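Local structure of aldehyde dehydrogenase family protein (Pseudomonas syringae pv. tomato, 5IUV) at residues Ser68-Asp71 / Trp75-Leu78; Leu128-Glu133 / Gly461-Pro466; Ala285-Ala290 / Asp316-Met321. The protein probably oxidises indole-3-acetaldehyde to the auxin indole-3-acetic acid, using NAD+ as the electron acceptor, as a member of the aldehyde dehydrogenase family. All coordinates share one frame; numbering follows the deposited sequence.

Contact 1: residues Ser68-Asp71 / Trp75-Leu78; sequences SAFD and WSRL
Ser76 reaches back to Phe70 with both of its side-chain atoms, its hydroxyl to the backbone and its CB to the ring. OG donates to the carbonyl oxygen of Phe70, with 2.8 Å between Ser76 OG and Phe70 O. The donor lies in the carbonyl plane, on a lone pair, with a C=O...OG angle of 145°. Ser76 CB meanwhile rests 3.6 Å from Phe70 CD1 and equally near CE1, and OG lies over a face of the ring. The phenyl group can take part because CG stands anti to the backbone N (chi1 178°): the CB of Phe70 points away from the loop, yet the ring swings back to meet the serine. Ser187, on strand 187-191, and Arg449 of a second subunit also pack on this ring. One residue further along each segment, the bent chain of Arg77 brings its end back toward the last turn of the helix. Its NH2 lies 2.5 Å from Asp71 O, which is at the guanidinium edge, near its plane; with so short a separation and an N-H...O angle of 118°, this weak hydrogen bond is doubtful. Asp71 OD1 stays 6.0 Å from Arg77 NH2, so the opposite charges are not in contact. A water joins the backbones, donating to Ala69 O at 2.7 Å and accepting from Ser76 N at 2.8 Å. Trp75 turns its indole inward, where NE1 bonds to Leu182 O. With water on Ala69 O and serine on Phe70 O, two carbonyls of the last turn are bound by the loop that follows, in a helix-turn-helix connection at the protein surface: helix 56-72 runs into the type I turn Trp75-Leu78 and then helix 80-96.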
loop_
_atom_site.group_PDB
_atom_site.type_symbol
_atom_site.label_atom_id
_atom_site.label_comp_id
_atom_site.label_asym_id
_atom_site.label_seq_id
_atom_site.Cartn_x
_atom_site.Cartn_y
_atom_site.Cartn_z
ATOM N N SER A 68 -17.331 -28.289 -5.605
ATOM C CA SER A 68 -16.727 -29.030 -6.700
ATOM C C SER A 68 -16.150 -28.075 -7.745
ATOM O O SER A 68 -15.046 -28.288 -8.251
ATOM C CB SER A 68 -17.752 -29.969 -7.335
ATOM O OG SER A 68 -17.181 -30.655 -8.430
ATOM N N ALA A 69 -16.893 -27.015 -8.052
ATOM C CA ALA A 69 -16.421 -26.020 -9.005
ATOM C C ALA A 69 -15.176 -25.295 -8.486
ATOM O O ALA A 69 -14.227 -25.085 -9.239
ATOM C CB ALA A 69 -17.520 -25.021 -9.326
ATOM N N PHE A 70 -15.179 -24.912 -7.210
ATOM C CA PHE A 70 -14.013 -24.259 -6.631
ATOM C C PHE A 70 -12.795 -25.178 -6.723
ATOM O O PHE A 70 -11.724 -24.756 -7.148
ATOM C CB PHE A 70 -14.265 -23.867 -5.171
ATOM C CG PHE A 70 -13.082 -23.220 -4.509
ATOM C CD1 PHE A 70 -12.764 -21.900 -4.780
ATOM C CD2 PHE A 70 -12.291 -23.930 -3.620
ATOM C CE1 PHE A 70 -11.674 -21.293 -4.175
ATOM C CE2 PHE A 70 -11.197 -23.329 -3.015
ATOM C CZ PHE A 70 -10.893 -22.015 -3.290
ATOM N N ASP A 71 -12.968 -26.440 -6.347
ATOM C CA ASP A 71 -11.847 -27.379 -6.337
ATOM C C ASP A 71 -11.315 -27.684 -7.746
ATOM O O ASP A 71 -10.128 -27.962 -7.914
ATOM C CB ASP A 71 -12.249 -28.681 -5.625
ATOM C CG ASP A 71 -12.331 -28.523 -4.104
ATOM O OD1 ASP A 71 -11.813 -27.524 -3.572
ATOM O OD2 ASP A 71 -12.909 -29.407 -3.436
ATOM N N TRP A 75 -12.498 -21.640 -12.345
ATOM C CA TRP A 75 -12.591 -20.208 -12.094
ATOM C C TRP A 75 -11.570 -19.780 -11.031
ATOM O O TRP A 75 -10.906 -18.754 -11.171
ATOM C CB TRP A 75 -14.019 -19.845 -11.668
ATOM C CG TRP A 75 -14.247 -18.388 -11.337
ATOM C CD1 TRP A 75 -14.477 -17.856 -10.097
ATOM C CD2 TRP A 75 -14.293 -17.289 -12.258
ATOM N NE1 TRP A 75 -14.658 -16.496 -10.188
ATOM C CE2 TRP A 75 -14.546 -16.121 -11.504
ATOM C CE3 TRP A 75 -14.142 -17.177 -13.646
ATOM C CZ2 TRP A 75 -14.650 -14.860 -12.090
ATOM C CZ3 TRP A 75 -14.248 -15.920 -14.228
ATOM C CH2 TRP A 75 -14.498 -14.780 -13.450
ATOM N N SER A 76 -11.430 -20.577 -9.979
ATOM C CA SER A 76 -10.576 -20.200 -8.855
ATOM C C SER A 76 -9.081 -20.155 -9.203
ATOM O O SER A 76 -8.306 -19.511 -8.503
ATOM C CB SER A 76 -10.787 -21.154 -7.684
ATOM O OG SER A 76 -10.323 -22.447 -8.007
ATOM N N ARG A 77 -8.678 -20.851 -10.263
ATOM C CA ARG A 77 -7.279 -20.829 -10.697
ATOM C C ARG A 77 -7.127 -20.258 -12.105
ATOM O O ARG A 77 -6.059 -20.356 -12.716
ATOM C CB ARG A 77 -6.671 -22.236 -10.639
ATOM C CG ARG A 77 -6.348 -22.705 -9.233
ATOM C CD ARG A 77 -5.766 -24.111 -9.231
ATOM N NE ARG A 77 -6.566 -24.994 -8.391
ATOM C CZ ARG A 77 -7.130 -26.124 -8.805
ATOM N NH1 ARG A 77 -6.966 -26.541 -10.052
ATOM N NH2 ARG A 77 -7.847 -26.845 -7.957
ATOM N N LEU A 78 -8.203 -19.666 -12.613
ATOM C CA LEU A 78 -8.164 -18.960 -13.885
ATOM C C LEU A 78 -7.294 -17.706 -13.755
ATOM O O LEU A 78 -7.335 -17.027 -12.720
ATOM C CB LEU A 78 -9.581 -18.587 -14.330
ATOM C CG LEU A 78 -9.731 -18.031 -15.747
ATOM C CD1 LEU A 78 -9.404 -19.118 -16.781
ATOM C CD2 LEU A 78 -11.131 -17.463 -15.970
HETATM O O HOH W 1 -13.393 -22.589 -9.688
#

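Contact 2: residues Leu128-Glu133 / Gly461-Pro466; sequences LSWSGE and GDMTAP
The indole of Trp130 carries Met463 on one face: Met463 CB sits 3.6 Å from the centroid of the five-membered ring, only 8° off its normal, a CH-pi contact. The backbone of the loop continues over the six-membered ring, where Met463 O comes within 3.6 Å of Trp130 CH2 and Thr464 N also lies above the plane. Lys137 of a third subunit makes a cation-pi contact with the same indole, whose NE1 forms a weak hydrogen bond to Asp136 of that subunit. This is a helix-to-loop contact in the aldehyde dehydrogenase fold, joining helix 113-134 to a type I turn, Asp462-Ala465. Asp459, a few residues before the turn, is an indole-acetate-binding residue, and the side chain of Met463 lies about 11 Å from that of Glu267, the predicted active-site residue.

Met463 bends at both chi2 (-57°) and chi3, which folds its methyl CE back along the indole, 3.8 Å from Trp130 CE3. CE also approaches Ser131 OG, whose hydroxyl bonds to Ala127 O one turn earlier. Thr464 adds its methyl, CG2, near CZ2 of the indole. An Asx turn braces the loop from within: Asp462 OD1 receives Thr464 N at 2.9 Å on its anti side, tilted 31° out of the carboxylate plane. Thr464 OG1 gives the same oxygen a second donor, meeting Asp462 OD1 on its syn lone pair at 2.7 Å.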
loop_
_atom_site.group_PDB
_atom_site.type_symbol
_atom_site.label_atom_id
_atom_site.label_comp_id
_atom_site.label_asym_id
_atom_site.label_seq_id
_atom_site.Cartn_x
_atom_site.Cartn_y
_atom_site.Cartn_z
ATOM N N LEU A 128 -19.691 -4.848 -10.674
ATOM C CA LEU A 128 -19.091 -6.024 -11.299
ATOM C C LEU A 128 -17.851 -5.667 -12.115
ATOM O O LEU A 128 -16.820 -6.330 -12.014
ATOM C CB LEU A 128 -20.110 -6.749 -12.198
ATOM C CG LEU A 128 -21.363 -7.342 -11.538
ATOM C CD1 LEU A 128 -22.210 -8.139 -12.535
ATOM C CD2 LEU A 128 -20.976 -8.217 -10.355
ATOM N N SER A 129 -17.949 -4.628 -12.937
ATOM C CA SER A 129 -16.835 -4.274 -13.811
ATOM C C SER A 129 -15.698 -3.608 -13.043
ATOM O O SER A 129 -14.534 -3.850 -13.336
ATOM C CB SER A 129 -17.303 -3.364 -14.958
ATOM O OG SER A 129 -17.945 -2.196 -14.486
ATOM N N TRP A 130 -16.025 -2.758 -12.076
ATOM C CA TRP A 130 -14.980 -2.090 -11.297
ATOM C C TRP A 130 -14.196 -3.141 -10.521
ATOM O O TRP A 130 -12.968 -3.123 -10.506
ATOM C CB TRP A 130 -15.581 -1.043 -10.349
ATOM C CG TRP A 130 -14.591 -0.124 -9.663
ATOM C CD1 TRP A 130 -14.221 1.133 -10.065
ATOM C CD2 TRP A 130 -13.881 -0.376 -8.443
ATOM N NE1 TRP A 130 -13.321 1.670 -9.175
ATOM C CE2 TRP A 130 -13.094 0.764 -8.173
ATOM C CE3 TRP A 130 -13.829 -1.460 -7.558
ATOM C CZ2 TRP A 130 -12.262 0.852 -7.050
ATOM C CZ3 TRP A 130 -13.005 -1.372 -6.446
ATOM C CH2 TRP A 130 -12.229 -0.225 -6.205
ATOM N N SER A 131 -14.910 -4.064 -9.888
ATOM C CA SER A 131 -14.262 -5.152 -9.166
ATOM C C SER A 131 -13.387 -5.977 -10.106
ATOM O O SER A 131 -12.259 -6.325 -9.767
ATOM C CB SER A 131 -15.300 -6.054 -8.490
ATOM O OG SER A 131 -16.004 -5.355 -7.477
ATOM N N GLY A 132 -13.919 -6.286 -11.284
ATOM C CA GLY A 132 -13.165 -7.022 -12.284
ATOM C C GLY A 132 -11.902 -6.291 -12.695
ATOM O O GLY A 132 -10.834 -6.892 -12.760
ATOM N N GLU A 133 -12.032 -4.992 -12.962
ATOM C CA GLU A 133 -10.907 -4.138 -13.349
ATOM C C GLU A 133 -9.792 -4.129 -12.305
ATOM O O GLU A 133 -8.619 -3.925 -12.630
ATOM C CB GLU A 133 -11.376 -2.696 -13.569
ATOM C CG GLU A 133 -12.224 -2.455 -14.809
ATOM C CD GLU A 133 -12.952 -1.111 -14.762
ATOM O OE1 GLU A 133 -12.795 -0.361 -13.768
ATOM O OE2 GLU A 133 -13.686 -0.806 -15.719
ATOM N N GLY A 461 -19.964 9.321 -2.499
ATOM C CA GLY A 461 -19.096 8.177 -2.715
ATOM C C GLY A 461 -19.424 7.447 -4.005
ATOM O O GLY A 461 -20.489 7.636 -4.582
ATOM N N ASP A 462 -18.488 6.629 -4.472
ATOM C CA ASP A 462 -18.708 5.792 -5.644
ATOM C C ASP A 462 -18.039 4.451 -5.358
ATOM O O ASP A 462 -17.897 4.083 -4.189
ATOM C CB ASP A 462 -18.163 6.460 -6.909
ATOM C CG ASP A 462 -16.731 6.963 -6.745
ATOM O OD1 ASP A 462 -15.986 6.393 -5.927
ATOM O OD2 ASP A 462 -16.342 7.921 -7.451
ATOM N N MET A 463 -17.600 3.729 -6.386
ATOM C CA MET A 463 -17.001 2.416 -6.136
ATOM C C MET A 463 -15.670 2.487 -5.382
ATOM O O MET A 463 -15.179 1.466 -4.899
ATOM C CB MET A 463 -16.806 1.647 -7.443
ATOM C CG MET A 463 -18.067 0.930 -7.936
ATOM S SD MET A 463 -18.772 -0.235 -6.738
ATOM C CE MET A 463 -17.453 -1.433 -6.559
ATOM N N THR A 464 -15.083 3.674 -5.266
ATOM C CA THR A 464 -13.793 3.795 -4.584
ATOM C C THR A 464 -13.961 3.944 -3.076
ATOM O O THR A 464 -12.979 3.920 -2.339
ATOM C CB THR A 464 -12.961 5.008 -5.096
ATOM O OG1 THR A 464 -13.596 6.230 -4.704
ATOM C CG2 THR A 464 -12.791 4.966 -6.607
ATOM N N ALA A 465 -15.204 4.093 -2.626
ATOM C CA ALA A 465 -15.493 4.383 -1.222
ATOM C C ALA A 465 -16.068 3.183 -0.482
ATOM O O ALA A 465 -17.189 2.773 -0.766
ATOM C CB ALA A 465 -16.466 5.553 -1.113
ATOM N N PRO A 466 -15.312 2.644 0.494
ATOM C CA PRO A 466 -15.798 1.545 1.336
ATOM C C PRO A 466 -17.082 1.954 2.027
ATOM O O PRO A 466 -17.212 3.104 2.433
ATOM C CB PRO A 466 -14.678 1.342 2.369
ATOM C CG PRO A 466 -13.511 2.069 1.848
ATOM C CD PRO A 466 -13.982 3.123 0.910
#

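Contact 3: residues Ala285-Ala290 / Asp316-Met321; sequences AAADSA and DRFLPM
Phe318 drives the edge of its ring against the backbone between Ala286 and Ala287, where methyl side chains let the aromatic come down to the main chain of the helix. Phe318 CE1 lies 3.5 Å from Ala287 N, and CZ lies 3.8 Å from Ala286 C. Both backbone atoms sit near the plane of the ring, so it enters edge-on rather than lying flat on the helix. The two alanine methyls form the sides of the shallow hollow: Ala286 CB is 3.9 Å from Phe318 CE1 and Ala287 CB is 3.8 Å from the same carbon. Carrying CG anti to the backbone N (chi1 -172°) extends the phenyl group toward helix 283-295, although its CB bond does not itself aim there.

The helix axes pass 9.4 Å apart at a signed angle of -48°, and the pair belongs to the helical layer packed on the sheet that contains strands 273-276, 307-311 and 430-434. Strands 273-276 and 307-311 are parallel and joined through helix 283-295, a beta-alpha-beta crossover, and helix 312-326 follows the second strand, consistent with the catalytic domain of the aldehyde dehydrogenase family. Phe318 reaches Val276, Leu308 and Val310 on these two strands, while Ala286 touches Trp434 on the third. The ring therefore fills space between the neighbouring helix and the sheet.

The Ala287 methyl is itself a bump, entering between Phe318 and Met321. It meets Met321 one turn beyond Phe318, with 3.8 Å between Ala287 CB and Met321 CB; the ring and the methionine thus share this methyl between them. Met321, bent at chi3 (62°), packs further on Gln284, and Leu283 touches Phe318.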
loop_
_atom_site.group_PDB
_atom_site.type_symbol
_atom_site.label_atom_id
_atom_site.label_comp_id
_atom_site.label_asym_id
_atom_site.label_seq_id
_atom_site.Cartn_x
_atom_site.Cartn_y
_atom_site.Cartn_z
ATOM N N ALA A 285 -29.438 23.693 -1.262
ATOM C CA ALA A 285 -28.861 22.389 -1.550
ATOM C C ALA A 285 -29.045 21.446 -0.362
ATOM O O ALA A 285 -29.375 20.275 -0.538
ATOM C CB ALA A 285 -27.388 22.529 -1.904
ATOM N N ALA A 286 -28.850 21.960 0.847
ATOM C CA ALA A 286 -29.042 21.147 2.049
ATOM C C ALA A 286 -30.508 20.727 2.201
ATOM O O ALA A 286 -30.805 19.614 2.637
ATOM C CB ALA A 286 -28.574 21.900 3.285
ATOM N N ALA A 287 -31.422 21.622 1.842
ATOM C CA ALA A 287 -32.848 21.308 1.905
ATOM C C ALA A 287 -33.237 20.262 0.867
ATOM O O ALA A 287 -33.924 19.287 1.189
ATOM C CB ALA A 287 -33.680 22.569 1.719
ATOM N N ASP A 288 -32.823 20.476 -0.381
ATOM C CA ASP A 288 -33.096 19.506 -1.443
ATOM C C ASP A 288 -32.565 18.131 -1.071
ATOM O O ASP A 288 -33.247 17.121 -1.242
ATOM C CB ASP A 288 -32.477 19.945 -2.773
ATOM C CG ASP A 288 -33.061 21.235 -3.292
ATOM O OD1 ASP A 288 -34.169 21.603 -2.848
ATOM O OD2 ASP A 288 -32.410 21.874 -4.151
ATOM N N SER A 289 -31.337 18.103 -0.565
ATOM C CA SER A 289 -30.688 16.846 -0.211
ATOM C C SER A 289 -31.335 16.186 0.998
ATOM O O SER A 289 -31.431 14.968 1.051
ATOM C CB SER A 289 -29.194 17.061 0.048
ATOM O OG SER A 289 -28.527 17.393 -1.160
ATOM N N ALA A 290 -31.791 16.983 1.960
ATOM C CA ALA A 290 -32.450 16.424 3.135
ATOM C C ALA A 290 -33.749 15.731 2.744
ATOM O O ALA A 290 -34.103 14.692 3.302
ATOM C CB ALA A 290 -32.715 17.503 4.169
ATOM N N ASP A 316 -36.256 27.655 11.862
ATOM C CA ASP A 316 -37.501 28.263 11.402
ATOM C C ASP A 316 -37.475 28.606 9.915
ATOM O O ASP A 316 -38.510 28.603 9.251
ATOM C CB ASP A 316 -37.819 29.519 12.221
ATOM C CG ASP A 316 -38.296 29.195 13.623
ATOM O OD1 ASP A 316 -38.773 28.062 13.843
ATOM O OD2 ASP A 316 -38.202 30.077 14.504
ATOM N N ARG A 317 -36.293 28.910 9.398
ATOM C CA ARG A 317 -36.143 29.192 7.978
ATOM C C ARG A 317 -35.976 27.901 7.174
ATOM O O ARG A 317 -36.482 27.787 6.061
ATOM C CB ARG A 317 -34.946 30.123 7.736
ATOM C CG ARG A 317 -34.706 30.442 6.269
ATOM C CD ARG A 317 -33.288 30.939 6.008
ATOM N NE ARG A 317 -32.975 30.906 4.580
ATOM C CZ ARG A 317 -31.770 31.139 4.070
ATOM N NH1 ARG A 317 -30.752 31.427 4.870
ATOM N NH2 ARG A 317 -31.584 31.079 2.758
ATOM N N PHE A 318 -35.276 26.926 7.753
ATOM C CA PHE A 318 -34.870 25.717 7.028
ATOM C C PHE A 318 -35.987 24.688 6.879
ATOM O O PHE A 318 -36.134 24.085 5.816
ATOM C CB PHE A 318 -33.660 25.070 7.719
ATOM C CG PHE A 318 -33.035 23.931 6.946
ATOM C CD1 PHE A 318 -32.484 24.144 5.687
ATOM C CD2 PHE A 318 -32.963 22.660 7.495
ATOM C CE1 PHE A 318 -31.894 23.104 4.978
ATOM C CE2 PHE A 318 -32.372 21.610 6.793
ATOM C CZ PHE A 318 -31.841 21.830 5.533
ATOM N N LEU A 319 -36.761 24.469 7.935
ATOM C CA LEU A 319 -37.802 23.442 7.882
ATOM C C LEU A 319 -38.839 23.687 6.769
ATOM O O LEU A 319 -39.220 22.740 6.084
ATOM C CB LEU A 319 -38.499 23.303 9.238
ATOM C CG LEU A 319 -39.624 22.259 9.277
ATOM C CD1 LEU A 319 -39.117 20.886 8.837
ATOM C CD2 LEU A 319 -40.255 22.193 10.665
ATOM N N PRO A 320 -39.282 24.947 6.563
ATOM C CA PRO A 320 -40.183 25.149 5.421
ATOM C C PRO A 320 -39.532 24.842 4.075
ATOM O O PRO A 320 -40.219 24.397 3.154
ATOM C CB PRO A 320 -40.545 26.635 5.514
ATOM C CG PRO A 320 -40.393 26.965 6.947
ATOM C CD PRO A 320 -39.231 26.143 7.425
ATOM N N MET A 321 -38.226 25.073 3.961
ATOM C CA MET A 321 -37.506 24.730 2.739
ATOM C C MET A 321 -37.510 23.219 2.516
ATOM O O MET A 321 -37.617 22.751 1.383
ATOM C CB MET A 321 -36.069 25.257 2.793
ATOM C CG MET A 321 -35.971 26.762 3.007
ATOM S SD MET A 321 -34.272 27.329 3.244
ATOM C CE MET A 321 -33.554 26.869 1.670
#

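From the N terminus, contact 1 comes first and closes a very short loop, only three residues separating its segments where helix 56-72 gives way to helix 80-96. Contact 2 opens later, on helix 113-134, and closes only at residues 461-466, spanning 327 residues. Contact 3 falls wholly within that span, joining the successive helices 283-295 and 312-326 around strand 307-311. No two contacts cross. Contacts 1 and 3 lie on opposite sides of the chain's centre, 53 Å apart between centres, whereas contact 2 lies nearer the middle, tying the early helical region to the late loop before strand 474-475, and its surroundings include two other subunits.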